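Local coordinates for protein phosphodiesterase (Salpingoeca rosetta, PDB 7D7P) that belongs to the cyclic nucleotide phosphodiesterase family of the HD clan and carries a zinc ion and a magnesium ion in an all-helical fold, at residues A[56-61]-A[108-113]; A[113-118]-A[257-262]; A[311-316]-A[343-348]; A[263-268]-A[339-344]. All blocks are in the same frame, centred on the assembly; numbering follows the deposited sequence.

Contact 1. Residues A[56-61]-A[108-113]. With ZN (zinc ion), chain G.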
loop_
_atom_site.group_PDB
_atom_site.type_symbol
_atom_site.label_atom_id
_atom_site.label_comp_id
_atom_site.label_asym_id
_atom_site.label_seq_id
_atom_site.Cartn_x
_atom_site.Cartn_y
_atom_site.Cartn_z
ATOM N N PHE A 56 -7.239 -25.213 5.059
ATOM C CA PHE A 56 -6.638 -26.407 4.476
ATOM C C PHE A 56 -5.239 -26.114 3.948
ATOM O O PHE A 56 -5.012 -25.108 3.268
ATOM C CB PHE A 56 -7.527 -26.946 3.352
ATOM C CG PHE A 56 -6.892 -28.046 2.549
ATOM C CD1 PHE A 56 -6.880 -29.348 3.019
ATOM C CD2 PHE A 56 -6.304 -27.776 1.323
ATOM C CE1 PHE A 56 -6.295 -30.363 2.282
ATOM C CE2 PHE A 56 -5.716 -28.785 0.582
ATOM C CZ PHE A 56 -5.712 -30.080 1.063
ATOM N N ASP A 57 -4.301 -27.005 4.262
ATOM C CA ASP A 57 -2.922 -26.897 3.803
ATOM C C ASP A 57 -2.432 -28.288 3.431
ATOM O O ASP A 57 -2.389 -29.182 4.283
ATOM C CB ASP A 57 -2.025 -26.274 4.879
ATOM C CG ASP A 57 -0.681 -25.833 4.333
ATOM O OD1 ASP A 57 -0.390 -26.128 3.155
ATOM O OD2 ASP A 57 0.082 -25.185 5.077
ATOM N N ALA A 58 -2.053 -28.464 2.163
ATOM C CA ALA A 58 -1.615 -29.768 1.677
ATOM C C ALA A 58 -0.284 -30.208 2.274
ATOM O O ALA A 58 0.043 -31.398 2.210
ATOM C CB ALA A 58 -1.511 -29.751 0.151
ATOM N N LEU A 59 0.494 -29.283 2.842
ATOM C CA LEU A 59 1.774 -29.665 3.432
ATOM C C LEU A 59 1.590 -30.562 4.649
ATOM O O LEU A 59 2.480 -31.355 4.972
ATOM C CB LEU A 59 2.574 -28.418 3.809
ATOM C CG LEU A 59 3.080 -27.549 2.655
ATOM C CD1 LEU A 59 3.809 -26.315 3.180
ATOM C CD2 LEU A 59 3.980 -28.353 1.720
ATOM N N ASP A 60 0.446 -30.463 5.322
ATOM C CA ASP A 60 0.166 -31.244 6.519
ATOM C C ASP A 60 -0.527 -32.570 6.223
ATOM O O ASP A 60 -0.864 -33.296 7.164
ATOM C CB ASP A 60 -0.691 -30.420 7.488
ATOM C CG ASP A 60 -0.071 -29.070 7.810
ATOM O OD1 ASP A 60 1.160 -29.015 8.015
ATOM O OD2 ASP A 60 -0.813 -28.066 7.857
ATOM N N LYS A 61 -0.738 -32.910 4.955
ATOM C CA LYS A 61 -1.450 -34.122 4.579
ATOM C C LYS A 61 -0.496 -35.138 3.962
ATOM O O LYS A 61 0.455 -34.780 3.264
ATOM C CB LYS A 61 -2.578 -33.811 3.590
ATOM C CG LYS A 61 -3.548 -32.743 4.071
ATOM C CD LYS A 61 -4.362 -33.233 5.257
ATOM C CE LYS A 61 -5.521 -32.298 5.560
ATOM N NZ LYS A 61 -6.446 -32.883 6.571
ATOM N N ASN A 108 4.486 -28.061 -7.118
ATOM C CA ASN A 108 4.482 -29.512 -6.980
ATOM C C ASN A 108 3.055 -30.044 -6.890
ATOM O O ASN A 108 2.089 -29.289 -7.048
ATOM C CB ASN A 108 5.292 -29.932 -5.748
ATOM C CG ASN A 108 4.905 -29.156 -4.495
ATOM O OD1 ASN A 108 3.723 -28.987 -4.196
ATOM N ND2 ASN A 108 5.904 -28.680 -3.756
ATOM N N TRP A 109 2.918 -31.346 -6.623
ATOM C CA TRP A 109 1.594 -31.961 -6.561
ATOM C C TRP A 109 0.753 -31.380 -5.433
ATOM O O TRP A 109 -0.475 -31.301 -5.553
ATOM C CB TRP A 109 1.736 -33.474 -6.401
ATOM C CG TRP A 109 0.506 -34.194 -5.899
ATOM C CD1 TRP A 109 0.350 -34.798 -4.684
ATOM C CD2 TRP A 109 -0.715 -34.423 -6.618
ATOM N NE1 TRP A 109 -0.891 -35.376 -4.596
ATOM C CE2 TRP A 109 -1.566 -35.161 -5.769
ATOM C CE3 TRP A 109 -1.171 -34.075 -7.892
ATOM C CZ2 TRP A 109 -2.848 -35.549 -6.151
ATOM C CZ3 TRP A 109 -2.446 -34.461 -8.270
ATOM C CH2 TRP A 109 -3.269 -35.192 -7.403
ATOM N N ARG A 110 1.387 -30.972 -4.333
ATOM C CA ARG A 110 0.622 -30.404 -3.229
ATOM C C ARG A 110 0.104 -29.010 -3.564
ATOM O O ARG A 110 -0.969 -28.623 -3.088
ATOM C CB ARG A 110 1.471 -30.391 -1.961
ATOM C CG ARG A 110 1.485 -31.742 -1.263
ATOM C CD ARG A 110 2.479 -31.805 -0.117
ATOM N NE ARG A 110 2.255 -32.989 0.710
ATOM C CZ ARG A 110 2.648 -34.217 0.386
ATOM N NH1 ARG A 110 3.295 -34.434 -0.752
ATOM N NH2 ARG A 110 2.397 -35.232 1.202
ATOM N N HIS A 111 0.835 -28.251 -4.384
ATOM C CA HIS A 111 0.311 -26.977 -4.868
ATOM C C HIS A 111 -0.924 -27.189 -5.738
ATOM O O HIS A 111 -1.891 -26.423 -5.657
ATOM C CB HIS A 111 1.389 -26.223 -5.646
ATOM C CG HIS A 111 0.884 -25.008 -6.361
ATOM N ND1 HIS A 111 0.260 -23.966 -5.710
ATOM C CD2 HIS A 111 0.912 -24.667 -7.672
ATOM C CE1 HIS A 111 -0.075 -23.037 -6.587
ATOM N NE2 HIS A 111 0.307 -23.437 -7.785
ATOM N N ALA A 112 -0.905 -28.226 -6.579
ATOM C CA ALA A 112 -2.065 -28.526 -7.413
ATOM C C ALA A 112 -3.290 -28.849 -6.564
ATOM O O ALA A 112 -4.396 -28.380 -6.857
ATOM C CB ALA A 112 -1.749 -29.687 -8.356
ATOM N N VAL A 113 -3.114 -29.650 -5.508
ATOM C CA VAL A 113 -4.240 -29.988 -4.641
ATOM C C VAL A 113 -4.738 -28.749 -3.906
ATOM O O VAL A 113 -5.946 -28.576 -3.701
ATOM C CB VAL A 113 -3.843 -31.110 -3.663
ATOM C CG1 VAL A 113 -5.010 -31.461 -2.744
ATOM C CG2 VAL A 113 -3.374 -32.335 -4.431
HETATM ZN ZN ZN G . 0.045 -22.507 -9.820
HETATM O O HOH W 1 0.104 -21.225 -11.955
HETATM O O HOH W 2 1.787 -21.004 -9.224
#

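Contact 2. Residues A[113-118]-A[257-262]. With ZN (zinc ion), chain G.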
loop_
_atom_site.group_PDB
_atom_site.type_symbol
_atom_site.label_atom_id
_atom_site.label_comp_id
_atom_site.label_asym_id
_atom_site.label_seq_id
_atom_site.Cartn_x
_atom_site.Cartn_y
_atom_site.Cartn_z
ATOM N N VAL A 113 -3.114 -29.650 -5.508
ATOM C CA VAL A 113 -4.240 -29.988 -4.641
ATOM C C VAL A 113 -4.738 -28.749 -3.906
ATOM O O VAL A 113 -5.946 -28.576 -3.701
ATOM C CB VAL A 113 -3.843 -31.110 -3.663
ATOM C CG1 VAL A 113 -5.010 -31.461 -2.744
ATOM C CG2 VAL A 113 -3.374 -32.335 -4.431
ATOM N N MET A 114 -3.816 -27.870 -3.502
ATOM C CA MET A 114 -4.204 -26.612 -2.868
ATOM C C MET A 114 -5.081 -25.772 -3.789
ATOM O O MET A 114 -6.060 -25.163 -3.342
ATOM C CB MET A 114 -2.956 -25.823 -2.464
ATOM C CG MET A 114 -2.265 -26.340 -1.215
ATOM S SD MET A 114 -3.158 -25.886 0.279
ATOM C CE MET A 114 -2.455 -24.274 0.636
ATOM N N VAL A 115 -4.742 -25.717 -5.077
ATOM C CA VAL A 115 -5.531 -24.921 -6.009
ATOM C C VAL A 115 -6.861 -25.604 -6.300
ATOM O O VAL A 115 -7.893 -24.941 -6.463
ATOM C CB VAL A 115 -4.722 -24.653 -7.292
ATOM C CG1 VAL A 115 -5.572 -23.940 -8.339
ATOM C CG2 VAL A 115 -3.493 -23.828 -6.960
ATOM N N LEU A 116 -6.866 -26.938 -6.357
ATOM C CA LEU A 116 -8.122 -27.662 -6.521
ATOM C C LEU A 116 -9.052 -27.414 -5.340
ATOM O O LEU A 116 -10.235 -27.103 -5.521
ATOM C CB LEU A 116 -7.857 -29.159 -6.689
ATOM C CG LEU A 116 -9.111 -30.031 -6.546
ATOM C CD1 LEU A 116 -10.077 -29.780 -7.695
ATOM C CD2 LEU A 116 -8.762 -31.509 -6.451
ATOM N N HIS A 117 -8.529 -27.542 -4.118
ATOM C CA HIS A 117 -9.368 -27.373 -2.936
ATOM C C HIS A 117 -9.850 -25.934 -2.794
ATOM O O HIS A 117 -11.008 -25.695 -2.431
ATOM C CB HIS A 117 -8.607 -27.810 -1.685
ATOM C CG HIS A 117 -9.434 -27.782 -0.438
ATOM N ND1 HIS A 117 -9.525 -26.670 0.371
ATOM C CD2 HIS A 117 -10.213 -28.730 0.135
ATOM C CE1 HIS A 117 -10.324 -26.934 1.390
ATOM N NE2 HIS A 117 -10.755 -28.177 1.270
ATOM N N THR A 118 -8.977 -24.964 -3.072
ATOM C CA THR A 118 -9.376 -23.562 -2.981
ATOM C C THR A 118 -10.401 -23.212 -4.054
ATOM O O THR A 118 -11.307 -22.405 -3.813
ATOM C CB THR A 118 -8.145 -22.662 -3.089
ATOM O OG1 THR A 118 -7.165 -23.081 -2.128
ATOM C CG2 THR A 118 -8.511 -21.202 -2.835
ATOM N N HIS A 257 -7.604 -17.993 -11.101
ATOM C CA HIS A 257 -6.440 -17.170 -10.794
ATOM C C HIS A 257 -6.400 -16.818 -9.313
ATOM O O HIS A 257 -5.324 -16.788 -8.701
ATOM C CB HIS A 257 -6.452 -15.906 -11.656
ATOM C CG HIS A 257 -5.317 -14.970 -11.376
ATOM N ND1 HIS A 257 -3.997 -15.358 -11.446
ATOM C CD2 HIS A 257 -5.306 -13.659 -11.035
ATOM C CE1 HIS A 257 -3.221 -14.330 -11.155
ATOM N NE2 HIS A 257 -3.991 -13.286 -10.902
ATOM N N THR A 258 -7.570 -16.562 -8.716
ATOM C CA THR A 258 -7.638 -16.317 -7.278
ATOM C C THR A 258 -7.143 -17.523 -6.489
ATOM O O THR A 258 -6.373 -17.375 -5.533
ATOM C CB THR A 258 -9.070 -15.968 -6.867
ATOM O OG1 THR A 258 -9.540 -14.858 -7.640
ATOM C CG2 THR A 258 -9.132 -15.613 -5.382
ATOM N N ALA A 259 -7.572 -18.729 -6.875
ATOM C CA ALA A 259 -7.154 -19.923 -6.147
ATOM C C ALA A 259 -5.675 -20.219 -6.353
ATOM O O ALA A 259 -5.034 -20.797 -5.469
ATOM C CB ALA A 259 -7.998 -21.126 -6.566
ATOM N N ASP A 260 -5.121 -19.837 -7.507
ATOM C CA ASP A 260 -3.697 -20.040 -7.750
ATOM C C ASP A 260 -2.851 -19.254 -6.755
ATOM O O ASP A 260 -1.814 -19.740 -6.288
ATOM C CB ASP A 260 -3.349 -19.641 -9.185
ATOM C CG ASP A 260 -1.989 -20.154 -9.621
ATOM O OD1 ASP A 260 -1.446 -21.047 -8.941
ATOM O OD2 ASP A 260 -1.461 -19.665 -10.644
ATOM N N LEU A 261 -3.281 -18.041 -6.415
ATOM C CA LEU A 261 -2.570 -17.202 -5.452
ATOM C C LEU A 261 -3.116 -17.432 -4.042
ATOM O O LEU A 261 -3.642 -16.532 -3.387
ATOM C CB LEU A 261 -2.674 -15.735 -5.856
ATOM C CG LEU A 261 -2.252 -15.376 -7.283
ATOM C CD1 LEU A 261 -2.429 -13.886 -7.542
ATOM C CD2 LEU A 261 -0.815 -15.803 -7.545
ATOM N N HIS A 262 -2.980 -18.674 -3.575
ATOM C CA HIS A 262 -3.563 -19.072 -2.298
ATOM C C HIS A 262 -2.712 -18.690 -1.093
ATOM O O HIS A 262 -3.225 -18.722 0.031
ATOM C CB HIS A 262 -3.823 -20.584 -2.283
ATOM C CG HIS A 262 -2.607 -21.416 -2.559
ATOM N ND1 HIS A 262 -1.568 -21.541 -1.662
ATOM C CD2 HIS A 262 -2.270 -22.169 -3.633
ATOM C CE1 HIS A 262 -0.640 -22.333 -2.173
ATOM N NE2 HIS A 262 -1.042 -22.727 -3.368
HETATM ZN ZN ZN G . 0.045 -22.507 -9.820
HETATM O O HOH W 1 0.104 -21.225 -11.955
HETATM O O HOH W 2 1.787 -21.004 -9.224
#

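Contact 3. Residues A[311-316]-A[343-348]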
loop_
_atom_site.group_PDB
_atom_site.type_symbol
_atom_site.label_atom_id
_atom_site.label_comp_id
_atom_site.label_asym_id
_atom_site.label_seq_id
_atom_site.Cartn_x
_atom_site.Cartn_y
_atom_site.Cartn_z
ATOM N N GLY A 311 9.550 -9.031 0.111
ATOM C CA GLY A 311 8.886 -9.428 -1.119
ATOM C C GLY A 311 7.401 -9.682 -0.926
ATOM O O GLY A 311 6.590 -9.372 -1.805
ATOM N N GLU A 312 7.023 -10.244 0.223
ATOM C CA GLU A 312 5.614 -10.518 0.487
ATOM C C GLU A 312 4.826 -9.229 0.688
ATOM O O GLU A 312 3.678 -9.121 0.239
ATOM C CB GLU A 312 5.473 -11.423 1.710
ATOM C CG GLU A 312 5.713 -12.894 1.426
ATOM C CD GLU A 312 4.678 -13.479 0.487
ATOM O OE1 GLU A 312 5.061 -13.914 -0.618
ATOM O OE2 GLU A 312 3.483 -13.500 0.852
ATOM N N ILE A 313 5.421 -8.245 1.366
ATOM C CA ILE A 313 4.740 -6.970 1.585
ATOM C C ILE A 313 4.436 -6.296 0.254
ATOM O O ILE A 313 3.328 -5.798 0.028
ATOM C CB ILE A 313 5.581 -6.062 2.499
ATOM C CG1 ILE A 313 5.691 -6.666 3.898
ATOM C CG2 ILE A 313 4.978 -4.667 2.565
ATOM C CD1 ILE A 313 6.816 -6.084 4.720
ATOM N N GLY A 314 5.417 -6.274 -0.651
ATOM C CA GLY A 314 5.190 -5.668 -1.954
ATOM C C GLY A 314 4.200 -6.449 -2.799
ATOM O O GLY A 314 3.355 -5.863 -3.479
ATOM N N PHE A 315 4.290 -7.780 -2.764
ATOM C CA PHE A 315 3.379 -8.604 -3.554
ATOM C C PHE A 315 1.945 -8.472 -3.058
ATOM O O PHE A 315 1.003 -8.457 -3.858
ATOM C CB PHE A 315 3.833 -10.063 -3.515
ATOM C CG PHE A 315 3.001 -10.984 -4.360
ATOM C CD1 PHE A 315 2.933 -10.813 -5.734
ATOM C CD2 PHE A 315 2.297 -12.026 -3.782
ATOM C CE1 PHE A 315 2.170 -11.663 -6.515
ATOM C CE2 PHE A 315 1.533 -12.882 -4.558
ATOM C CZ PHE A 315 1.467 -12.699 -5.926
ATOM N N ILE A 316 1.758 -8.362 -1.743
ATOM C CA ILE A 316 0.415 -8.215 -1.196
ATOM C C ILE A 316 -0.118 -6.808 -1.447
ATOM O O ILE A 316 -1.281 -6.631 -1.824
ATOM C CB ILE A 316 0.418 -8.570 0.302
ATOM C CG1 ILE A 316 0.606 -10.077 0.492
ATOM C CG2 ILE A 316 -0.861 -8.095 0.971
ATOM C CD1 ILE A 316 0.903 -10.480 1.918
ATOM N N ALA A 343 -4.171 -9.482 7.973
ATOM C CA ALA A 343 -3.473 -10.104 9.095
ATOM C C ALA A 343 -2.099 -10.614 8.676
ATOM O O ALA A 343 -1.113 -10.429 9.400
ATOM C CB ALA A 343 -4.315 -11.239 9.677
ATOM N N ASN A 344 -2.012 -11.255 7.507
ATOM C CA ASN A 344 -0.714 -11.700 7.005
ATOM C C ASN A 344 0.178 -10.514 6.658
ATOM O O ASN A 344 1.383 -10.535 6.933
ATOM C CB ASN A 344 -0.900 -12.602 5.785
ATOM C CG ASN A 344 -1.517 -13.943 6.138
ATOM O OD1 ASN A 344 -1.328 -14.457 7.240
ATOM N ND2 ASN A 344 -2.252 -14.523 5.194
ATOM N N LEU A 345 -0.394 -9.472 6.047
ATOM C CA LEU A 345 0.385 -8.281 5.731
ATOM C C LEU A 345 0.954 -7.641 6.993
ATOM O O LEU A 345 2.118 -7.224 7.017
ATOM C CB LEU A 345 -0.478 -7.279 4.965
ATOM C CG LEU A 345 0.194 -5.962 4.575
ATOM C CD1 LEU A 345 1.419 -6.217 3.705
ATOM C CD2 LEU A 345 -0.795 -5.050 3.866
ATOM N N ALA A 346 0.146 -7.560 8.055
ATOM C CA ALA A 346 0.634 -7.011 9.315
ATOM C C ALA A 346 1.731 -7.879 9.918
ATOM O O ALA A 346 2.649 -7.360 10.565
ATOM C CB ALA A 346 -0.521 -6.855 10.304
ATOM N N GLU A 347 1.657 -9.196 9.714
ATOM C CA GLU A 347 2.690 -10.080 10.244
ATOM C C GLU A 347 4.005 -9.904 9.495
ATOM O O GLU A 347 5.072 -9.820 10.115
ATOM C CB GLU A 347 2.220 -11.533 10.177
ATOM C CG GLU A 347 2.863 -12.436 11.213
ATOM C CD GLU A 347 2.253 -12.263 12.590
ATOM O OE1 GLU A 347 1.051 -12.569 12.755
ATOM O OE2 GLU A 347 2.974 -11.816 13.506
ATOM N N TRP A 348 3.952 -9.844 8.161
ATOM C CA TRP A 348 5.173 -9.650 7.386
ATOM C C TRP A 348 5.825 -8.310 7.710
ATOM O O TRP A 348 7.057 -8.204 7.753
ATOM C CB TRP A 348 4.870 -9.747 5.890
ATOM C CG TRP A 348 4.557 -11.140 5.407
ATOM C CD1 TRP A 348 3.375 -11.580 4.884
ATOM C CD2 TRP A 348 5.444 -12.268 5.397
ATOM N NE1 TRP A 348 3.469 -12.911 4.550
ATOM C CE2 TRP A 348 4.729 -13.356 4.854
ATOM C CE3 TRP A 348 6.770 -12.464 5.794
ATOM C CZ2 TRP A 348 5.296 -14.621 4.700
ATOM C CZ3 TRP A 348 7.332 -13.720 5.637
ATOM C CH2 TRP A 348 6.594 -14.782 5.095
#

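Contact 4. Residues A[263-268]-A[339-344]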
loop_
_atom_site.group_PDB
_atom_site.type_symbol
_atom_site.label_atom_id
_atom_site.label_comp_id
_atom_site.label_asym_id
_atom_site.label_seq_id
_atom_site.Cartn_x
_atom_site.Cartn_y
_atom_site.Cartn_z
ATOM N N ASN A 263 -1.445 -18.325 -1.294
ATOM C CA ASN A 263 -0.560 -18.045 -0.162
ATOM C C ASN A 263 -1.087 -16.952 0.764
ATOM O O ASN A 263 -1.156 -17.197 1.983
ATOM C CB ASN A 263 0.843 -17.701 -0.677
ATOM C CG ASN A 263 1.648 -18.929 -1.037
ATOM O OD1 ASN A 263 1.103 -20.021 -1.184
ATOM N ND2 ASN A 263 2.957 -18.755 -1.186
ATOM N N PRO A 264 -1.465 -15.758 0.294
ATOM C CA PRO A 264 -1.863 -14.698 1.233
ATOM C C PRO A 264 -3.248 -14.868 1.839
ATOM O O PRO A 264 -3.600 -14.091 2.737
ATOM C CB PRO A 264 -1.804 -13.421 0.373
ATOM C CG PRO A 264 -1.142 -13.824 -0.914
ATOM C CD PRO A 264 -1.478 -15.261 -1.093
ATOM N N ILE A 265 -4.046 -15.832 1.393
ATOM C CA ILE A 265 -5.389 -16.020 1.929
ATOM C C ILE A 265 -5.456 -17.240 2.848
ATOM O O ILE A 265 -6.542 -17.722 3.158
ATOM C CB ILE A 265 -6.438 -16.099 0.809
ATOM C CG1 ILE A 265 -6.146 -17.264 -0.138
ATOM C CG2 ILE A 265 -6.499 -14.786 0.042
ATOM C CD1 ILE A 265 -7.160 -17.399 -1.257
ATOM N N LYS A 266 -4.312 -17.733 3.293
ATOM C CA LYS A 266 -4.199 -18.837 4.230
ATOM C C LYS A 266 -3.652 -18.345 5.567
ATOM O O LYS A 266 -3.146 -17.221 5.669
ATOM C CB LYS A 266 -3.285 -19.924 3.648
ATOM C CG LYS A 266 -3.890 -20.683 2.477
ATOM C CD LYS A 266 -5.053 -21.549 2.923
ATOM C CE LYS A 266 -5.642 -22.335 1.759
ATOM N NZ LYS A 266 -6.693 -23.287 2.225
ATOM N N PRO A 267 -3.755 -19.152 6.628
ATOM C CA PRO A 267 -3.128 -18.774 7.902
ATOM C C PRO A 267 -1.639 -18.503 7.719
ATOM O O PRO A 267 -1.000 -19.038 6.810
ATOM C CB PRO A 267 -3.377 -19.993 8.796
ATOM C CG PRO A 267 -4.625 -20.593 8.249
ATOM C CD PRO A 267 -4.577 -20.370 6.762
ATOM N N PHE A 268 -1.087 -17.662 8.602
ATOM C CA PHE A 268 0.255 -17.132 8.366
ATOM C C PHE A 268 1.303 -18.235 8.318
ATOM O O PHE A 268 2.260 -18.152 7.539
ATOM C CB PHE A 268 0.636 -16.103 9.428
ATOM C CG PHE A 268 2.006 -15.520 9.218
ATOM C CD1 PHE A 268 2.225 -14.581 8.222
ATOM C CD2 PHE A 268 3.080 -15.934 9.990
ATOM C CE1 PHE A 268 3.487 -14.051 8.010
ATOM C CE2 PHE A 268 4.346 -15.405 9.784
ATOM C CZ PHE A 268 4.548 -14.464 8.793
ATOM N N ASP A 339 -9.613 -9.592 5.303
ATOM C CA ASP A 339 -9.135 -9.607 6.680
ATOM C C ASP A 339 -8.000 -10.607 6.867
ATOM O O ASP A 339 -7.096 -10.369 7.676
ATOM C CB ASP A 339 -10.284 -9.925 7.637
ATOM C CG ASP A 339 -11.383 -8.878 7.596
ATOM O OD1 ASP A 339 -11.069 -7.692 7.361
ATOM O OD2 ASP A 339 -12.561 -9.240 7.800
ATOM N N THR A 340 -8.032 -11.728 6.142
ATOM C CA THR A 340 -6.908 -12.658 6.179
ATOM C C THR A 340 -5.673 -12.046 5.529
ATOM O O THR A 340 -4.561 -12.165 6.056
ATOM C CB THR A 340 -7.281 -13.969 5.485
ATOM O OG1 THR A 340 -8.407 -14.562 6.147
ATOM C CG2 THR A 340 -6.112 -14.941 5.518
ATOM N N ILE A 341 -5.853 -11.383 4.386
ATOM C CA ILE A 341 -4.736 -10.732 3.709
ATOM C C ILE A 341 -4.107 -9.674 4.608
ATOM O O ILE A 341 -2.878 -9.560 4.692
ATOM C CB ILE A 341 -5.209 -10.141 2.366
ATOM C CG1 ILE A 341 -5.475 -11.260 1.355
ATOM C CG2 ILE A 341 -4.193 -9.151 1.819
ATOM C CD1 ILE A 341 -6.352 -10.841 0.198
ATOM N N ASP A 342 -4.935 -8.896 5.311
ATOM C CA ASP A 342 -4.407 -7.841 6.172
ATOM C C ASP A 342 -3.649 -8.414 7.363
ATOM O O ASP A 342 -2.591 -7.894 7.738
ATOM C CB ASP A 342 -5.543 -6.932 6.641
ATOM C CG ASP A 342 -6.024 -5.992 5.552
ATOM O OD1 ASP A 342 -5.333 -5.879 4.517
ATOM O OD2 ASP A 342 -7.094 -5.371 5.726
ATOM N N ALA A 343 -4.171 -9.482 7.973
ATOM C CA ALA A 343 -3.473 -10.104 9.095
ATOM C C ALA A 343 -2.099 -10.614 8.676
ATOM O O ALA A 343 -1.113 -10.429 9.400
ATOM C CB ALA A 343 -4.315 -11.239 9.677
ATOM N N ASN A 344 -2.012 -11.255 7.507
ATOM C CA ASN A 344 -0.714 -11.700 7.005
ATOM C C ASN A 344 0.178 -10.514 6.658
ATOM O O ASN A 344 1.383 -10.535 6.933
ATOM C CB ASN A 344 -0.900 -12.602 5.785
ATOM C CG ASN A 344 -1.517 -13.943 6.138
ATOM O OD1 ASN A 344 -1.328 -14.457 7.240
ATOM N ND2 ASN A 344 -2.252 -14.523 5.194
HETATM O O HOH W 3 -3.085 -15.431 9.523
#

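Contact 1. Residues A[56-61]-A[108-113]
R110 hydrogen-bonds twice to the backbone of 58-61, to a carbonyl within the 3-10 segment 58-60 and to that of K61 just after it. The firmer bond runs from R110 NH2 to K61 O, 2.9 Å and fairly straight at 159°; the acceptor lies in the guanidinium plane and the donor in the plane of the carbonyl. R110 NE adds a weak bond to A58 O at 3.1 Å, an oxygen that also takes the backbone N-H of K61. The arginine chain is extended from CG to NE, which carries the guanidinium past A58 to the end of the turn. Apolar contact accompanies these bonds: A58 CB touches R110 CB at 3.7 Å, L59 CD2 brushes R110 CD, and the F56 ring meets V113 CG1 with its edge through CZ at 4.1 Å. Within the segments, D57 OD1 accepts from L59 N in an Asx turn, and N108 OD1 caps helix 109-126 by accepting from H111 N, the residue whose NE2 binds the zinc ion at 2.2 Å. Around the contact, L66 of helix 63-76 touches A58, K61 and R110, while W274 of helix 268-291 packs on L59 and R110.

Contact 2. Residues A[113-118]-A[257-262]
H262 presents its imidazole to helix 109-126, and M114 covers one face of it. M114 CB lies 4.0 Å from the ring centroid, 23° off the normal, a CH-pi contact; the chain then bends at chi2 and chi3, bringing CE to 3.7 Å from H262 ND1 while the sulfur stays more distant above the same face. The ring is placed there by a chi1 of 56°, with CG between backbone N and carbonyl carbon. Its NE2 hydrogen-bonds to H111 ND1, so H262 is a second-shell partner of a zinc ligand. V115 works at the rim: CG2 meets H262 CD2 at 3.9 Å near the ring plane and packs 3.7 Å from A259 O, while CG1 touches A259 CB. T118 CG2 packs on A259 CB at 3.8 Å. T118 OG1 is turned back to its own helix and bonds M114 O at 2.7 Å, on the opposite face of that carbonyl from T118 N. The helix carrying A259 ends with D260, whose OD1 binds zinc at 2.3 Å and whose OD2 accepts from a zinc-bound water. H111, H146 and D147 complete the protein ligands, the His-Asp metal site characteristic of the HD clan.

Contact 3. Residues A[311-316]-A[343-348]
W348 lays one face of its indole against the aliphatic part of E312. E312 CB stands 3.6 Å from the centroid of the five-membered ring, almost on the normal, and CG follows over the same face, offset toward the six-membered ring, 3.6 Å from W348 CE2. CG is set there by chi1 (-80°, anti to the carbonyl carbon), and the bend at chi2 (-65°) turns the carboxylate. I313 comes in beside the tryptophan stem, CG1 to W348 CB at 3.8 Å, and I316 CD1 approaches W348 CD1 at 4.0 Å. One turn back, L345 CD1 packs against I313 CG2 and I316 CG2, both at 4.0 Å. In the next shell, N271 takes the W348 NE1 hydrogen bond through OD1 and gives a weak one from ND2 to E312 OE2, while F268 meets the indole edge-to-face. The short segments run roughly antiparallel, their axes 9.3 Å apart at an angle of 146°, which pairs helices 305-330 and 336-359, with helix 268-291 lying against both through S275, F268 and N271.

Contact 4. Residues A[263-268]-A[339-344]
T340 opens the contact on the helix side: its CG2, anti to the backbone N, rests against the loop backbone, 3.6 Å from I265 C and close to K266 O. I341 follows with CG1, which lies 3.7 Å from P264 O and 3.9 Å from I265 CG2; the two isoleucine side chains run alongside each other. N344, one turn after T340, carries the polar part. Its ND2 donates to two carbonyls, both near its amide plane. The bond to K266 O is 2.9 Å and nearly linear at 169°, whereas P264 O, at 2.8 Å, is approached from above its carbonyl plane with a more bent N-H angle of 140°. Both amide hydrogens are thus engaged, which fixes the rotation of the group and ties down the loop on both sides of I265. The other end, OD1, lies 3.4 Å from F268 CB at the edge of the phenyl ring and accepts from a water that also makes a weak bond with F268 N. K266 turns away, its NZ bonded to F56 O and W54 O. The loop joins helices 245-260 and 268-291 against helix 336-359, with V320 and H324 of helix 305-330 packing against P264, I265 and I341.

Overall arrangement
Contacts 1 and 2, centres 10 Å apart, share V113 on helix 109-126, and each supplies a ligand to the same zinc ion. Contacts 3 and 4, 8 Å apart, share A343 and N344 on helix 336-359, near the C-terminal end of the sequence. Along the chain contact 1 closes before the others open and contact 2 before 3 and 4, which both end on that helix. Contact 4 bridges the pairs, since 263-268 directly follows 257-262 and K266 reaches F56 of contact 1, the centres of contacts 1 and 4 being about 17 Å apart. Contact 3 lies about 22 Å from contact 1. The metal site is thus linked through one loop to the C-terminal helices.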